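Local coordinates for protein isomaltodextranase (Arthrobacter globiformis, PDB 5AWO) that hydrolyses alpha-1,6-glucosidic linkages in dextran-type polysaccharides, removing successive isomaltose units from the non-reducing ends of the chains, at residues P290-P295 and T300-R305; M281-Q286 and F410-T415; D269-K272 and D276-S279; L24-S29 and R308-L313; H221-Y226 and H249-G254. One frame throughout, in Å; residues are numbered along the deposited sequence. Where two conformers were deposited one is given.

Contacts 1, 3 and 5 lie in the TIM barrel, contact 4 lies where it adjoins the carbohydrate-binding module, and contact 2 ties it to the C-terminal beta sandwich. Contacts 5, 3 and 1 close in series along the chain, nested within the long loop closed by contact 4. Contact 2 opens after contact 3, encloses contact 1 and crosses contact 4. Contacts 1 and 3 and residues 281-286 of contact 2 lie between barrel strands 263-265 and 312-314. Contacts 1, 2 and 3 have centres about 12 to 14 Å apart. Contact 1 also touches contacts 4 and 5, about 16 and 17 Å away. The centre of contact 2 is about 28 Å from those of contacts 4 and 5. Neighbouring barrel loops are thus joined through contact 1.

Contact 1 (P290-P295 and T300-R305); sequences PNWANP and TGWSHR
Trp-292 and Trp-302 meet edge to face. The six-membered ring of Trp-292 turns its edge toward the five-membered ring of Trp-302. The centroids are 5.1 Å apart and the planes stand at 89°. Trp-292 CZ3 does most of the touching, 3.6 Å from Trp-302 CD1 and offset toward the rim of that face. Gly-301 packs next to it. Gly-301 CA lies over one face of the Trp-292 six-membered ring, 3.7 Å from the centroid, in a CH-pi contact. Trp-292 CH2 is 3.4 Å from Gly-301 CA, so the indole lies almost directly on the helix backbone. With chi1 -70°, Trp-292 CG stands beside its own backbone N, and the indole reaches across to helix 295-302. The side chain of Asn-291 crosses Trp-302 at about a right angle and lies by the edge of its indole.

At the edge of the Trp-302 indole the fit is less direct, and one water lies between the N-H groups. It accepts from Trp-292 N at 2.9 Å. It also accepts from Trp-302 NE1 at 3.3 Å, a weak bond.

Met-250 and Ile-266 touch Trp-302, and Trp-285 makes a further edge-to-face contact with Trp-292. The two segments belong to the long connection between barrel strands 263-265 and 312-314. Aromatic and CH-pi packing carries much of the hold of the loop on the helix, with the water giving the N-H groups of these buried residues an acceptor.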
# COMPACT_ATOMS: atom_id res chain seq x y z
N PRO A 290 4.90 15.46 -3.73
CA PRO A 290 4.76 14.07 -4.08
C PRO A 290 5.63 13.79 -5.30
O PRO A 290 5.68 14.61 -6.23
CB PRO A 290 3.27 13.95 -4.43
CG PRO A 290 2.97 15.27 -5.06
CD PRO A 290 3.86 16.29 -4.36
N ASN A 291 6.30 12.64 -5.33
CA ASN A 291 7.27 12.44 -6.42
C ASN A 291 6.53 12.54 -7.76
O ASN A 291 7.03 13.16 -8.71
CB ASN A 291 8.01 11.13 -6.28
CG ASN A 291 8.76 11.05 -4.99
OD1 ASN A 291 9.82 11.72 -4.83
ND2 ASN A 291 8.23 10.30 -4.05
N TRP A 292 5.41 11.84 -7.84
CA TRP A 292 4.51 11.95 -8.99
C TRP A 292 3.19 12.60 -8.58
O TRP A 292 2.69 12.38 -7.46
CB TRP A 292 4.25 10.57 -9.60
CG TRP A 292 5.42 9.97 -10.30
CD1 TRP A 292 5.82 10.21 -11.58
CD2 TRP A 292 6.35 9.01 -9.77
NE1 TRP A 292 6.93 9.47 -11.89
CE2 TRP A 292 7.29 8.74 -10.79
CE3 TRP A 292 6.50 8.38 -8.53
CZ2 TRP A 292 8.34 7.84 -10.60
CZ3 TRP A 292 7.56 7.50 -8.35
CH2 TRP A 292 8.47 7.24 -9.36
N ALA A 293 2.60 13.40 -9.48
CA ALA A 293 1.39 14.14 -9.14
C ALA A 293 0.12 13.32 -9.28
O ALA A 293 -0.74 13.37 -8.42
CB ALA A 293 1.27 15.41 -9.98
N ASN A 294 -0.02 12.59 -10.39
CA ASN A 294 -1.24 11.83 -10.64
C ASN A 294 -1.01 10.36 -10.29
O ASN A 294 0.14 9.87 -10.34
CB ASN A 294 -1.74 12.01 -12.09
CG ASN A 294 -0.79 11.44 -13.13
OD1 ASN A 294 -0.04 12.20 -13.80
ND2 ASN A 294 -0.77 10.16 -13.26
N PRO A 295 -2.08 9.66 -9.88
CA PRO A 295 -1.90 8.27 -9.42
C PRO A 295 -1.60 7.26 -10.51
O PRO A 295 -0.97 6.24 -10.22
CB PRO A 295 -3.21 7.98 -8.67
CG PRO A 295 -4.21 8.93 -9.31
CD PRO A 295 -3.41 10.18 -9.54
N THR A 300 2.36 3.53 -10.76
CA THR A 300 3.35 2.89 -11.65
C THR A 300 4.77 3.05 -11.10
O THR A 300 5.56 2.09 -11.04
CB THR A 300 3.23 3.45 -13.05
OG1 THR A 300 1.92 3.17 -13.57
CG2 THR A 300 4.26 2.87 -14.00
N GLY A 301 5.09 4.25 -10.68
CA GLY A 301 6.44 4.61 -10.22
C GLY A 301 6.87 4.02 -8.90
O GLY A 301 8.07 3.79 -8.71
N TRP A 302 5.92 3.75 -8.00
CA TRP A 302 6.22 3.18 -6.69
C TRP A 302 5.90 1.69 -6.65
O TRP A 302 6.06 1.07 -5.60
CB TRP A 302 5.46 3.95 -5.59
CG TRP A 302 6.15 5.22 -5.23
CD1 TRP A 302 5.72 6.50 -5.39
CD2 TRP A 302 7.44 5.31 -4.60
NE1 TRP A 302 6.64 7.37 -4.91
CE2 TRP A 302 7.72 6.67 -4.42
CE3 TRP A 302 8.39 4.36 -4.17
CZ2 TRP A 302 8.91 7.12 -3.85
CZ3 TRP A 302 9.54 4.80 -3.59
CH2 TRP A 302 9.81 6.16 -3.43
N SER A 303 5.51 1.09 -7.79
CA SER A 303 5.08 -0.29 -7.80
C SER A 303 6.15 -1.30 -7.37
O SER A 303 5.80 -2.36 -6.88
CB SER A 303 4.52 -0.69 -9.17
OG SER A 303 5.48 -0.59 -10.21
N HIS A 304 7.42 -0.96 -7.58
CA HIS A 304 8.52 -1.83 -7.13
C HIS A 304 8.53 -2.00 -5.60
O HIS A 304 9.16 -2.95 -5.08
CB HIS A 304 9.87 -1.33 -7.63
CG HIS A 304 10.23 0.04 -7.16
ND1 HIS A 304 9.58 1.18 -7.62
CD2 HIS A 304 11.13 0.47 -6.25
CE1 HIS A 304 10.07 2.24 -7.01
NE2 HIS A 304 11.00 1.83 -6.15
N ARG A 305 7.85 -1.10 -4.88
CA ARG A 305 7.71 -1.18 -3.42
C ARG A 305 6.40 -1.79 -2.92
O ARG A 305 6.14 -1.78 -1.70
CB ARG A 305 7.87 0.22 -2.82
CG ARG A 305 9.26 0.82 -2.98
CD ARG A 305 10.32 -0.10 -2.37
NE ARG A 305 11.49 0.59 -1.89
CZ ARG A 305 12.51 -0.01 -1.30
NH1 ARG A 305 12.53 -1.34 -1.21
NH2 ARG A 305 13.52 0.74 -0.85
O HOH W 1 4.61 9.85 -5.85

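Contact 2 (M281-Q286 and F410-T415); sequences MRQNWQ and FNRSDT
Gln-283 and Arg-412 join the TIM barrel to the C-terminal beta sandwich. Gln-283 sits in the loop after helix 274-279. Arg-412 sits in the loop that follows strand 405-410. The two side chains come from opposite directions and meet at the surface.

One side-chain hydrogen bond spans the contact. Arg-412 NH2 donates a hydrogen bond to Gln-283 OE1 at 2.9 Å, with a fairly straight N-H...O angle of 161°. The acceptor lies in the guanidinium plane, at its edge. The donor, seen from the amide, is tilted 32° from the carbonyl plane. The amide and guanidinium planes are turned 42° against each other. A bend at chi3 turns the guanidinium of Arg-412 toward the amide.

Further side-chain bonds fix the two partners. Arg-412 NE binds Ser-279 OG, its strongest partner, and NH1 binds Thr-393 OG1. On the other side Gln-283 NE2 binds Ser-279 O. Ser-279 thus serves both residues, one through its hydroxyl and the other through its carbonyl.

Turn bonds shape the sandwich loop around Arg-412. Asn-411 OD1 accepts from Ser-413 N at 2.9 Å, an Asx turn. Ser-413 OG accepts from Thr-415 N at 3.1 Å, an ST turn.

Bonds within the barrel loop order the other side. Arg-282 reaches Asn-284 O only weakly through NH1, but the same guanidinium also binds the carbonyls of Pro-290 and Asn-291. Gln-286 OE1 lies over the centre of one face of this guanidinium, 3.4 Å above the plane.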
# COMPACT_ATOMS: atom_id res chain seq x y z
N MET A 281 -2.02 17.00 -14.66
CA MET A 281 -1.14 17.90 -13.89
C MET A 281 0.27 17.94 -14.43
O MET A 281 0.71 18.97 -14.96
CB MET A 281 -1.12 17.58 -12.39
CG MET A 281 -2.47 17.75 -11.74
SD MET A 281 -2.54 17.07 -10.07
CE MET A 281 -2.45 15.34 -10.44
N ARG A 282 1.00 16.86 -14.25
CA ARG A 282 2.35 16.68 -14.79
C ARG A 282 2.62 15.19 -14.73
O ARG A 282 2.07 14.49 -13.86
CB ARG A 282 3.43 17.41 -13.98
CG ARG A 282 3.46 17.08 -12.49
CD ARG A 282 4.66 17.62 -11.73
NE ARG A 282 4.51 17.40 -10.28
CZ ARG A 282 5.03 16.40 -9.56
NH1 ARG A 282 5.83 15.47 -10.07
NH2 ARG A 282 4.70 16.33 -8.28
N GLN A 283 3.47 14.69 -15.61
CA GLN A 283 3.82 13.30 -15.65
C GLN A 283 5.20 13.04 -15.11
O GLN A 283 5.54 11.88 -14.84
CB GLN A 283 3.71 12.79 -17.09
CG GLN A 283 2.44 13.18 -17.82
CD GLN A 283 1.18 12.66 -17.15
OE1 GLN A 283 1.11 11.50 -16.76
NE2 GLN A 283 0.20 13.51 -17.02
N ASN A 284 6.02 14.08 -15.00
CA ASN A 284 7.40 13.89 -14.57
C ASN A 284 7.54 13.60 -13.09
O ASN A 284 6.66 13.97 -12.30
CB ASN A 284 8.25 15.13 -14.90
CG ASN A 284 7.79 16.34 -14.15
OD1 ASN A 284 6.76 16.93 -14.46
ND2 ASN A 284 8.54 16.71 -13.10
N TRP A 285 8.61 12.92 -12.73
CA TRP A 285 9.03 12.72 -11.35
C TRP A 285 9.75 13.95 -10.83
O TRP A 285 10.44 14.66 -11.58
CB TRP A 285 9.98 11.54 -11.31
CG TRP A 285 10.61 11.19 -9.99
CD1 TRP A 285 10.12 10.32 -9.05
CD2 TRP A 285 11.87 11.65 -9.49
NE1 TRP A 285 11.00 10.21 -8.00
CE2 TRP A 285 12.08 11.01 -8.24
CE3 TRP A 285 12.84 12.53 -9.97
CZ2 TRP A 285 13.23 11.22 -7.48
CZ3 TRP A 285 13.98 12.72 -9.21
CH2 TRP A 285 14.15 12.08 -7.98
N GLN A 286 9.63 14.18 -9.51
CA GLN A 286 10.45 15.18 -8.84
C GLN A 286 10.93 14.56 -7.54
O GLN A 286 10.35 13.59 -7.04
CB GLN A 286 9.64 16.46 -8.56
CG GLN A 286 8.49 16.26 -7.59
CD GLN A 286 7.67 17.50 -7.36
OE1 GLN A 286 7.50 18.34 -8.25
NE2 GLN A 286 7.12 17.61 -6.14
N PHE A 410 -6.19 0.28 -19.62
CA PHE A 410 -6.60 1.68 -19.51
C PHE A 410 -6.25 2.41 -20.79
O PHE A 410 -5.24 2.14 -21.41
CB PHE A 410 -5.87 2.35 -18.33
CG PHE A 410 -6.17 1.75 -17.00
CD1 PHE A 410 -7.24 2.20 -16.24
CD2 PHE A 410 -5.37 0.75 -16.49
CE1 PHE A 410 -7.55 1.61 -15.03
CE2 PHE A 410 -5.64 0.21 -15.25
CZ PHE A 410 -6.73 0.63 -14.52
N ASN A 411 -7.08 3.39 -21.13
CA ASN A 411 -6.78 4.34 -22.22
C ASN A 411 -6.80 5.77 -21.72
O ASN A 411 -7.87 6.37 -21.58
CB ASN A 411 -7.72 4.18 -23.40
CG ASN A 411 -7.43 5.18 -24.50
OD1 ASN A 411 -6.35 5.79 -24.53
ND2 ASN A 411 -8.34 5.33 -25.43
N ARG A 412 -5.60 6.31 -21.50
CA ARG A 412 -5.43 7.67 -21.00
C ARG A 412 -5.44 8.74 -22.10
O ARG A 412 -5.33 9.94 -21.79
CB ARG A 412 -4.18 7.74 -20.15
CG ARG A 412 -4.20 6.84 -18.92
CD ARG A 412 -2.87 6.81 -18.19
NE ARG A 412 -2.56 8.12 -17.62
CZ ARG A 412 -1.35 8.60 -17.42
NH1 ARG A 412 -0.27 7.86 -17.66
NH2 ARG A 412 -1.23 9.85 -17.00
N SER A 413 -5.59 8.36 -23.38
CA SER A 413 -5.75 9.37 -24.41
C SER A 413 -7.03 10.17 -24.15
O SER A 413 -8.07 9.61 -23.74
CB SER A 413 -5.87 8.72 -25.78
OG SER A 413 -6.12 9.71 -26.78
N ASP A 414 -7.00 11.48 -24.41
CA ASP A 414 -8.20 12.29 -24.32
C ASP A 414 -9.07 12.22 -25.58
O ASP A 414 -10.23 12.59 -25.56
CB ASP A 414 -7.82 13.72 -23.95
CG ASP A 414 -6.81 13.77 -22.81
OD1 ASP A 414 -7.07 13.18 -21.73
OD2 ASP A 414 -5.73 14.36 -22.98
N THR A 415 -8.53 11.69 -26.66
CA THR A 415 -9.25 11.78 -27.96
C THR A 415 -9.36 10.48 -28.74
O THR A 415 -10.39 10.21 -29.41
CB THR A 415 -8.54 12.82 -28.80
OG1 THR A 415 -8.52 14.05 -28.07
CG2 THR A 415 -9.27 13.08 -30.13

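Contact 3 (D269-K272 and D276-S279); sequences DADK and DRLS
Arg-277 turns at chi1 so that CG stands beside its own N, then bends sharply at chi2 (-91°). This lays the rest of the chain back along residues 269-271. The contact is local to the TIM barrel: helix 274-279 packs on the loop that leads into it from barrel strand 263-265.

The aliphatic part of the arginine runs along the carbonyls of Asp-269 and Ala-270, and the guanidinium meets Asp-269 O and Asp-271. Arg-277 CG lies 3.3 Å from Ala-270 O. Arg-277 NH1 donates to Asp-269 O at 2.9 Å, in the carbonyl plane. Asp-271 CB sits over one face of the guanidinium, 3.5 Å from Arg-277 NE and offset toward the rim. The carboxylate of Asp-271 is stacked on the guanidinium, with the planes 17° apart. Asp-271 OD2 is 4.0 Å from Arg-277 NH2. This is a long salt bridge, by charge alone, since no N-H points at the oxygen.

The carboxylate of Asp-269 has its strongest partner elsewhere, in a salt bridge with Arg-265. Its side chain is about 6 Å from that of Asp-201, probably the catalytic nucleophile. Arg-277 thus holds the backbone of a residue whose side chain is near the probable nucleophile. Ala-270 N and Asp-271 N are bound by Asp-316 OD2 and Tyr-44 OH.

Asp-271 OD1 accepts from Lys-272 N at 2.7 Å, on its anti side and 31° out of the carboxylate plane.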
# COMPACT_ATOMS: atom_id res chain seq x y z
N ASP A 269 -2.85 15.44 -3.65
CA ASP A 269 -4.18 15.30 -3.08
C ASP A 269 -5.26 15.23 -4.18
O ASP A 269 -5.17 15.90 -5.19
CB ASP A 269 -4.54 16.51 -2.21
CG ASP A 269 -3.72 16.62 -0.93
OD1 ASP A 269 -2.78 15.85 -0.67
OD2 ASP A 269 -4.02 17.56 -0.14
N ALA A 270 -6.33 14.49 -3.91
CA ALA A 270 -7.44 14.42 -4.85
C ALA A 270 -8.00 15.80 -5.21
O ALA A 270 -8.43 16.02 -6.34
CB ALA A 270 -8.55 13.52 -4.30
N ASP A 271 -8.02 16.73 -4.26
CA ASP A 271 -8.40 18.13 -4.53
C ASP A 271 -9.80 18.12 -5.16
O ASP A 271 -10.68 17.40 -4.69
CB ASP A 271 -7.27 18.78 -5.36
CG ASP A 271 -7.33 20.31 -5.46
OD1 ASP A 271 -8.04 20.80 -6.37
OD2 ASP A 271 -6.62 21.03 -4.72
N LYS A 272 -9.99 18.91 -6.22
CA LYS A 272 -11.26 18.99 -6.94
C LYS A 272 -11.59 17.75 -7.77
O LYS A 272 -12.65 17.67 -8.36
CB LYS A 272 -11.23 20.21 -7.88
CG LYS A 272 -10.23 20.10 -8.99
CD LYS A 272 -9.98 21.44 -9.68
CE LYS A 272 -11.12 21.83 -10.61
NZ LYS A 272 -11.21 20.92 -11.78
N ASP A 276 -8.19 15.44 -14.48
CA ASP A 276 -6.91 16.09 -14.38
C ASP A 276 -6.14 15.66 -13.11
O ASP A 276 -4.95 15.48 -13.16
CB ASP A 276 -7.02 17.62 -14.49
CG ASP A 276 -5.66 18.29 -14.69
OD1 ASP A 276 -4.91 17.89 -15.60
OD2 ASP A 276 -5.30 19.16 -13.88
N ARG A 277 -6.85 15.42 -12.01
CA ARG A 277 -6.19 14.94 -10.80
C ARG A 277 -5.87 13.44 -10.88
O ARG A 277 -4.85 13.01 -10.31
CB ARG A 277 -7.03 15.24 -9.58
CG ARG A 277 -6.94 16.73 -9.21
CD ARG A 277 -5.78 16.95 -8.23
NE ARG A 277 -5.36 18.30 -8.27
CZ ARG A 277 -4.47 18.84 -7.48
NH1 ARG A 277 -3.96 18.17 -6.46
NH2 ARG A 277 -4.12 20.09 -7.68
N LEU A 278 -6.65 12.67 -11.62
CA LEU A 278 -6.38 11.25 -11.77
C LEU A 278 -5.22 10.94 -12.71
O LEU A 278 -4.49 9.96 -12.49
CB LEU A 278 -7.63 10.52 -12.25
CG LEU A 278 -7.62 8.98 -12.09
CD1 LEU A 278 -7.91 8.58 -10.65
CD2 LEU A 278 -8.60 8.32 -13.05
N SER A 279 -5.06 11.75 -13.75
CA SER A 279 -4.17 11.42 -14.87
C SER A 279 -3.37 12.59 -15.43
O SER A 279 -2.49 12.37 -16.25
CB SER A 279 -5.06 10.80 -15.97
OG SER A 279 -4.31 10.22 -17.02

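Contact 4 (L24-S29 and R308-L313); sequences LASRNS and RGQLIL
Ser-26 faces Gly-309 and carries the contact. Its CB lies 3.4 Å from Gly-309 O and lightly touches the amide of Gln-310 through OE1. At chi1 74° the hydroxyl stands between the backbone N and the carbonyl carbon, and this brings OG to the glycine carbonyl. Ser-26 OG donates to Gly-309 O at 2.6 Å. The C=O...OG angle is 157°, and OG is tilted 21° from the carbonyl plane. Ser-26 OG also accepts from a water at 2.7 Å. The same water accepts from Gln-310 NE2 at 3.1 Å, so the serine reaches the glutamine amide through it. Two partners grip the hydroxyl: the carbonyl takes its proton and the water gives one.

Residues 308-313 run into barrel strand 312-314. Residues 24-29 connect strand 17-18, which belongs to the sheet of the carbohydrate-binding module, with helix 30-34, ahead of barrel strand 39-42. The contact therefore lies where the two domains adjoin. Arg-27 and Ser-29 leave it for the carboxylate of Asp-262, probably the proton donor of the active site, through a salt bridge and a hydrogen bond.

The CA of Asn-28 also approaches the Gly-309 carbonyl. Asn-28 CA makes a CA-H...O contact with Gly-309 O at 3.5 Å. Asn-28 OD1 lies 3.7 Å from Gly-309 CA, but the strong partner of this oxygen is Arg-33 NH1. A second water accepts from Asn-28 N at 3.2 Å and lies 2.8 Å from Gln-310 O.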
# COMPACT_ATOMS: atom_id res chain seq x y z
N LEU A 24 15.19 -8.14 7.30
CA LEU A 24 14.12 -7.37 6.63
C LEU A 24 14.31 -5.88 6.76
O LEU A 24 14.95 -5.40 7.70
CB LEU A 24 12.78 -7.77 7.22
CG LEU A 24 12.44 -9.28 7.15
CD1 LEU A 24 11.06 -9.56 7.72
CD2 LEU A 24 12.52 -9.78 5.73
N ALA A 25 13.72 -5.14 5.82
CA ALA A 25 13.74 -3.69 5.81
C ALA A 25 12.33 -3.08 5.70
O ALA A 25 12.20 -1.90 5.40
CB ALA A 25 14.63 -3.19 4.69
N SER A 26 11.30 -3.88 5.95
CA SER A 26 9.92 -3.38 5.94
C SER A 26 9.22 -3.68 7.25
O SER A 26 9.60 -4.61 7.97
CB SER A 26 9.14 -3.97 4.77
OG SER A 26 8.81 -5.34 4.99
N ARG A 27 8.20 -2.90 7.57
CA ARG A 27 7.39 -3.14 8.75
C ARG A 27 6.74 -4.51 8.71
O ARG A 27 6.56 -5.14 9.75
CB ARG A 27 6.32 -2.04 8.88
CG ARG A 27 5.20 -2.31 9.86
CD ARG A 27 4.33 -1.07 10.02
NE ARG A 27 2.93 -1.36 10.24
CZ ARG A 27 2.33 -1.49 11.42
NH1 ARG A 27 1.06 -1.72 11.48
NH2 ARG A 27 3.03 -1.39 12.57
N ASN A 28 6.34 -4.96 7.52
CA ASN A 28 5.95 -6.36 7.34
C ASN A 28 4.81 -6.78 8.25
O ASN A 28 4.81 -7.89 8.84
CB ASN A 28 7.22 -7.23 7.60
CG ASN A 28 7.05 -8.68 7.26
OD1 ASN A 28 6.46 -9.08 6.24
ND2 ASN A 28 7.62 -9.53 8.12
N SER A 29 3.81 -5.91 8.36
CA SER A 29 2.68 -6.16 9.25
C SER A 29 1.63 -7.09 8.62
O SER A 29 1.62 -7.33 7.42
CB SER A 29 2.00 -4.86 9.63
OG SER A 29 1.06 -4.49 8.61
N ARG A 308 2.90 -8.11 -0.88
CA ARG A 308 2.75 -8.66 0.44
C ARG A 308 3.99 -8.43 1.30
O ARG A 308 5.09 -8.85 0.92
CB ARG A 308 2.44 -10.17 0.38
CG ARG A 308 1.20 -10.54 -0.44
CD ARG A 308 -0.02 -9.67 -0.14
NE ARG A 308 -1.17 -10.11 -0.94
CZ ARG A 308 -2.09 -11.01 -0.57
NH1 ARG A 308 -2.05 -11.59 0.63
NH2 ARG A 308 -3.08 -11.31 -1.39
N GLY A 309 3.77 -7.75 2.42
CA GLY A 309 4.80 -7.41 3.39
C GLY A 309 5.63 -6.20 3.09
O GLY A 309 6.43 -5.82 3.93
N GLN A 310 5.42 -5.57 1.93
CA GLN A 310 6.11 -4.33 1.55
C GLN A 310 5.15 -3.16 1.86
O GLN A 310 4.67 -3.09 2.97
CB GLN A 310 6.61 -4.41 0.10
CG GLN A 310 7.51 -5.62 -0.16
CD GLN A 310 8.75 -5.62 0.75
OE1 GLN A 310 9.44 -4.59 0.88
NE2 GLN A 310 9.04 -6.78 1.35
N LEU A 311 4.81 -2.32 0.88
CA LEU A 311 3.88 -1.23 1.13
C LEU A 311 2.60 -1.41 0.30
O LEU A 311 2.62 -1.94 -0.83
CB LEU A 311 4.50 0.10 0.78
CG LEU A 311 5.46 0.68 1.82
CD1 LEU A 311 6.28 1.78 1.22
CD2 LEU A 311 4.68 1.15 3.04
N ILE A 312 1.49 -0.97 0.87
CA ILE A 312 0.27 -0.72 0.11
C ILE A 312 0.32 0.71 -0.44
O ILE A 312 0.56 1.67 0.30
CB ILE A 312 -0.99 -0.96 0.97
CG1 ILE A 312 -1.14 -2.45 1.28
CG2 ILE A 312 -2.24 -0.46 0.25
CD1 ILE A 312 -2.05 -2.78 2.42
N LEU A 313 0.17 0.86 -1.75
CA LEU A 313 0.17 2.18 -2.38
C LEU A 313 -1.21 2.82 -2.30
O LEU A 313 -2.21 2.19 -2.60
CB LEU A 313 0.67 2.08 -3.82
CG LEU A 313 1.98 1.34 -4.03
CD1 LEU A 313 2.42 1.42 -5.48
CD2 LEU A 313 3.10 1.85 -3.12
O HOH W 2 10.31 -7.43 4.08
O HOH W 3 5.89 -2.67 5.40

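Contact 5 (H221-Y226 and H249-G254); sequences HGRANY and HMFQDG
The CA atoms of Arg-223, in the first turn of helix 223-237, and Phe-251 are 9.4 Å apart, and residues 252-254 take positive phi in a left-handed turn. The long side chain of Arg-223 bridges this gap. CG stands anti to the backbone N (chi1 -177°), and a bend at chi2 brings the guanidinium over residues 251-252. Arg-223 NH2 donates to Gln-252 OE1 at 3.0 Å, with an N-H...O angle of 142°. The planes of the two groups are 81° apart. Phe-251 CB lies over one face of the guanidinium, 3.8 Å from Arg-223 NH1.

Three waters extend the grip. One joins Arg-223 NE to Gln-252 OE1. Another accepts from Arg-223 NH2 at 2.8 Å and lies 2.7 Å from Phe-251 O. The third accepts from Phe-251 N and, weakly, from Arg-223 NH1. Glu-207 forms a salt bridge with NH1. The two segments lie in successive barrel connections, before and after strand 242-245 in the chain.

With one direct bond and several water-mediated ones, one of them weak, the contact is polar and hydrated. The carboxylate of Glu-207 probably offsets the charge of the arginine.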
# COMPACT_ATOMS: atom_id res chain seq x y z
N HIS A 221 13.10 19.17 10.91
CA HIS A 221 13.47 18.35 12.08
C HIS A 221 14.50 17.29 11.83
O HIS A 221 15.02 16.70 12.79
CB HIS A 221 12.20 17.82 12.76
CG HIS A 221 11.33 18.93 13.22
ND1 HIS A 221 10.44 19.56 12.40
CD2 HIS A 221 11.33 19.63 14.39
CE1 HIS A 221 9.88 20.57 13.05
NE2 HIS A 221 10.41 20.63 14.26
N GLY A 222 14.84 17.07 10.55
CA GLY A 222 15.97 16.23 10.18
C GLY A 222 15.64 14.77 9.98
O GLY A 222 14.63 14.25 10.47
N ARG A 223 16.56 14.09 9.32
CA ARG A 223 16.37 12.72 8.89
C ARG A 223 16.36 11.73 10.05
O ARG A 223 15.52 10.83 10.11
CB ARG A 223 17.48 12.36 7.90
CG ARG A 223 17.36 10.98 7.31
CD ARG A 223 16.11 10.86 6.48
NE ARG A 223 16.03 9.55 5.86
CZ ARG A 223 14.98 9.07 5.21
NH1 ARG A 223 13.89 9.82 5.10
NH2 ARG A 223 15.02 7.86 4.67
N ALA A 224 17.29 11.88 10.99
CA ALA A 224 17.37 10.93 12.08
C ALA A 224 16.12 11.02 12.95
O ALA A 224 15.57 10.01 13.37
CB ALA A 224 18.64 11.17 12.91
N ASN A 225 15.65 12.24 13.18
CA ASN A 225 14.46 12.44 13.99
C ASN A 225 13.20 11.87 13.32
O ASN A 225 12.36 11.29 13.98
CB ASN A 225 14.26 13.92 14.30
CG ASN A 225 15.23 14.42 15.35
OD1 ASN A 225 15.82 13.63 16.09
ND2 ASN A 225 15.40 15.72 15.40
N TYR A 226 13.11 12.04 12.01
CA TYR A 226 12.02 11.45 11.24
C TYR A 226 12.02 9.93 11.32
O TYR A 226 10.98 9.31 11.58
CB TYR A 226 12.18 11.89 9.78
CG TYR A 226 11.11 11.40 8.82
CD1 TYR A 226 9.80 11.83 8.93
CD2 TYR A 226 11.43 10.56 7.78
CE1 TYR A 226 8.84 11.41 8.05
CE2 TYR A 226 10.48 10.14 6.87
CZ TYR A 226 9.19 10.57 7.00
OH TYR A 226 8.21 10.18 6.09
N HIS A 249 8.04 12.44 2.02
CA HIS A 249 9.04 12.70 0.99
C HIS A 249 9.54 11.43 0.27
O HIS A 249 10.02 11.53 -0.84
CB HIS A 249 10.23 13.47 1.56
CG HIS A 249 10.04 14.95 1.60
ND1 HIS A 249 9.48 15.68 0.57
CD2 HIS A 249 10.43 15.87 2.52
CE1 HIS A 249 9.50 16.95 0.86
NE2 HIS A 249 10.06 17.10 2.05
N MET A 250 9.47 10.29 0.94
CA MET A 250 9.94 9.02 0.40
C MET A 250 11.40 9.03 -0.01
O MET A 250 11.79 8.40 -1.00
CB MET A 250 9.07 8.62 -0.80
CG MET A 250 7.59 8.49 -0.50
SD MET A 250 7.19 7.08 0.55
CE MET A 250 7.31 5.75 -0.64
N PHE A 251 12.24 9.73 0.74
CA PHE A 251 13.65 9.77 0.41
C PHE A 251 14.27 8.35 0.44
O PHE A 251 13.76 7.42 1.07
CB PHE A 251 14.40 10.69 1.39
CG PHE A 251 14.04 12.15 1.28
CD1 PHE A 251 13.92 12.80 0.05
CD2 PHE A 251 13.87 12.91 2.44
CE1 PHE A 251 13.63 14.16 -0.02
CE2 PHE A 251 13.58 14.27 2.37
CZ PHE A 251 13.45 14.89 1.14
N GLN A 252 15.39 8.20 -0.26
CA GLN A 252 16.10 6.93 -0.33
C GLN A 252 15.15 5.79 -0.73
O GLN A 252 15.10 4.74 -0.09
CB GLN A 252 16.77 6.62 1.00
CG GLN A 252 17.72 7.68 1.52
CD GLN A 252 18.43 7.22 2.78
OE1 GLN A 252 17.80 6.96 3.80
NE2 GLN A 252 19.75 7.08 2.70
N ASP A 253 14.41 6.03 -1.81
CA ASP A 253 13.49 5.04 -2.38
C ASP A 253 12.50 4.56 -1.32
O ASP A 253 12.18 3.39 -1.23
CB ASP A 253 14.30 3.89 -2.98
CG ASP A 253 13.50 3.05 -3.99
OD1 ASP A 253 12.45 3.50 -4.49
OD2 ASP A 253 13.97 1.94 -4.30
N GLY A 254 11.99 5.50 -0.55
CA GLY A 254 10.99 5.21 0.45
C GLY A 254 11.43 4.38 1.66
O GLY A 254 10.59 3.75 2.30
O HOH W 4 11.41 10.57 3.49
O HOH W 5 12.56 7.45 3.50
O HOH W 6 18.70 8.01 6.23